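Local coordinates for sister chromatid cohesion protein (Chaetomium thermophilum, PDB 5T8V) that probably loads cohesin onto chromatin, the chain here being its C-terminal HEAT-repeat part, at residues M258-I261 with C262-L266. Residues are numbered along the deposited sequence; the frame is centred on the assembly and turned at random.
Sequences MDMI and CQIFL
F265 and I261 are joined through the backbone, F265 N giving a hydrogen bond to I261 O at 2.9 Å. The ring of F265 is the one aromatic group here. It puts neither a face nor an edge against 258-261, because F265 meets that segment through its CB, next to I261 O. CG is anti to the backbone N (chi1 -179°), and this places the ring beyond the carbonyls of 258-261. The other flat groups in the contact are the peptide carbonyls of 258-261, which accept N-H groups from 262-266.

The backbone forms one unbroken run of alpha-helical i to i+4 bonds. C262 N gives to M258 O at 2.9 Å and I264 N to M260 O at 2.9 Å. Q263 N bonds D259 O in the same way.

Side chains on 262-266 also lie against these carbonyls. C262 SG sits 3.4 Å from M258 O, beside its own backbone N (chi1 -71°). I264 brings CG1 to 3.4 Å from M260 O. Beyond it, I264 CD1 reaches M260 CG at 4.3 Å, a loose apolar contact one helical turn apart.

The turn belongs to helix 247-267, within the HEAT-repeat solenoid of this cohesin loader fragment. M260 and I264 touch L204, S208 and I211 of helix 190-213, and I261 packs on A228 of helix 218-232. On helix 305-315, I261 meets L309, C262 meets L313 and D259 OD1 forms a salt bridge with R312. I261 and F265 both touch I275 of helix 272-282, where R272 hydrogen-bonds the carbonyls of F265 and L266 and ties the two helix ends together.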
ATOM      1  N   MET A 258       2.064  14.902 -42.633  1.00 22.93           N
ATOM      2  CA  MET A 258       1.946  15.687 -41.408  1.00 22.72           C
ATOM      3  C   MET A 258       1.976  17.182 -41.709  1.00 22.63           C
ATOM      4  O   MET A 258       1.156  17.950 -41.191  1.00 22.04           O
ATOM      5  CB  MET A 258       3.062  15.309 -40.438  1.00 22.79           C
ATOM      6  CG  MET A 258       2.912  13.912 -39.870  1.00 24.94           C
ATOM      7  SD  MET A 258       4.215  13.495 -38.703  1.00 25.89           S
ATOM      8  CE  MET A 258       3.679  11.871 -38.172  1.00 26.90           C
ATOM      9  N   ASP A 259       2.917  17.614 -42.551  1.00 22.79           N
ATOM     10  CA  ASP A 259       2.972  19.021 -42.936  1.00 22.92           C
ATOM     11  C   ASP A 259       1.648  19.473 -43.537  1.00 24.01           C
ATOM     12  O   ASP A 259       1.125  20.540 -43.192  1.00 24.92           O
ATOM     13  CB  ASP A 259       4.115  19.251 -43.925  1.00 23.74           C
ATOM     14  CG  ASP A 259       5.479  19.118 -43.280  1.00 24.96           C
ATOM     15  OD1 ASP A 259       5.537  18.778 -42.079  1.00 25.62           O
ATOM     16  OD2 ASP A 259       6.492  19.348 -43.973  1.00 25.42           O
ATOM     17  N   MET A 260       1.083  18.665 -44.436  1.00 27.17           N
ATOM     18  CA  MET A 260      -0.164  19.048 -45.093  1.00 27.79           C
ATOM     19  C   MET A 260      -1.295  19.196 -44.081  1.00 26.51           C
ATOM     20  O   MET A 260      -2.054  20.173 -44.121  1.00 26.89           O
ATOM     21  CB  MET A 260      -0.524  18.013 -46.159  1.00 29.89           C
ATOM     22  CG  MET A 260      -1.668  18.435 -47.065  1.00 32.84           C
ATOM     23  SD  MET A 260      -2.007  17.246 -48.374  1.00 36.02           S
ATOM     24  CE  MET A 260      -0.533  17.403 -49.378  1.00 35.88           C
ATOM     25  N   ILE A 261      -1.421  18.238 -43.160  1.00 16.95           N
ATOM     26  CA  ILE A 261      -2.498  18.300 -42.177  1.00 16.64           C
ATOM     27  C   ILE A 261      -2.318  19.504 -41.264  1.00 15.95           C
ATOM     28  O   ILE A 261      -3.294  20.156 -40.882  1.00 16.18           O
ATOM     29  CB  ILE A 261      -2.575  16.992 -41.370  1.00 16.82           C
ATOM     30  CG1 ILE A 261      -2.901  15.817 -42.295  1.00 19.69           C
ATOM     31  CG2 ILE A 261      -3.638  17.113 -40.271  1.00 16.96           C
ATOM     32  CD1 ILE A 261      -2.861  14.460 -41.616  1.00 20.44           C
ATOM     33  N   CYS A 262      -1.078  19.808 -40.876  1.00 16.56           N
ATOM     34  CA  CYS A 262      -0.839  21.006 -40.079  1.00 18.05           C
ATOM     35  C   CYS A 262      -1.249  22.259 -40.840  1.00 19.49           C
ATOM     36  O   CYS A 262      -1.813  23.196 -40.259  1.00 19.99           O
ATOM     37  CB  CYS A 262       0.629  21.089 -39.670  1.00 16.35           C
ATOM     38  SG  CYS A 262       1.095  19.870 -38.436  1.00 17.13           S
ATOM     39  N   GLN A 263      -0.975  22.297 -42.144  1.00 19.50           N
ATOM     40  CA  GLN A 263      -1.353  23.458 -42.941  1.00 20.03           C
ATOM     41  C   GLN A 263      -2.866  23.626 -42.983  1.00 20.10           C
ATOM     42  O   GLN A 263      -3.388  24.701 -42.672  1.00 19.34           O
ATOM     43  CB  GLN A 263      -0.777  23.330 -44.347  1.00 21.08           C
ATOM     44  CG  GLN A 263       0.567  23.998 -44.491  1.00 22.52           C
ATOM     45  CD  GLN A 263       0.436  25.483 -44.730  1.00 24.23           C
ATOM     46  OE1 GLN A 263       0.112  25.908 -45.834  1.00 26.46           O
ATOM     47  NE2 GLN A 263       0.679  26.280 -43.698  1.00 23.02           N
ATOM     48  N   ILE A 264      -3.588  22.570 -43.364  1.00 17.19           N
ATOM     49  CA  ILE A 264      -5.047  22.644 -43.380  1.00 18.10           C
ATOM     50  C   ILE A 264      -5.570  23.051 -42.007  1.00 17.86           C
ATOM     51  O   ILE A 264      -6.468  23.896 -41.888  1.00 18.52           O
ATOM     52  CB  ILE A 264      -5.643  21.299 -43.838  1.00 18.73           C
ATOM     53  CG1 ILE A 264      -5.165  20.962 -45.253  1.00 19.12           C
ATOM     54  CG2 ILE A 264      -7.173  21.338 -43.778  1.00 19.87           C
ATOM     55  CD1 ILE A 264      -5.575  19.580 -45.737  1.00 19.81           C
ATOM     56  N   PHE A 265      -5.009  22.460 -40.950  1.00 19.23           N
ATOM     57  CA  PHE A 265      -5.442  22.759 -39.590  1.00 19.16           C
ATOM     58  C   PHE A 265      -5.225  24.224 -39.241  1.00 19.74           C
ATOM     59  O   PHE A 265      -6.019  24.811 -38.497  1.00 19.49           O
ATOM     60  CB  PHE A 265      -4.686  21.856 -38.614  1.00 18.40           C
ATOM     61  CG  PHE A 265      -5.061  22.052 -37.173  1.00 18.52           C
ATOM     62  CD1 PHE A 265      -4.421  23.006 -36.400  1.00 15.28           C
ATOM     63  CD2 PHE A 265      -6.035  21.265 -36.585  1.00 19.27           C
ATOM     64  CE1 PHE A 265      -4.756  23.183 -35.074  1.00 15.17           C
ATOM     65  CE2 PHE A 265      -6.374  21.437 -35.256  1.00 20.63           C
ATOM     66  CZ  PHE A 265      -5.733  22.397 -34.500  1.00 15.63           C
ATOM     67  N   LEU A 266      -4.163  24.831 -39.768  1.00 23.15           N
ATOM     68  CA  LEU A 266      -3.816  26.197 -39.398  1.00 25.08           C
ATOM     69  C   LEU A 266      -4.666  27.222 -40.143  1.00 28.19           C
ATOM     70  O   LEU A 266      -5.141  28.190 -39.541  1.00 29.52           O
ATOM     71  CB  LEU A 266      -2.329  26.430 -39.666  1.00 26.06           C
ATOM     72  CG  LEU A 266      -1.755  27.831 -39.461  1.00 27.86           C
ATOM     73  CD1 LEU A 266      -0.299  27.719 -39.067  1.00 27.02           C
ATOM     74  CD2 LEU A 266      -1.883  28.679 -40.726  1.00 29.89           C
TER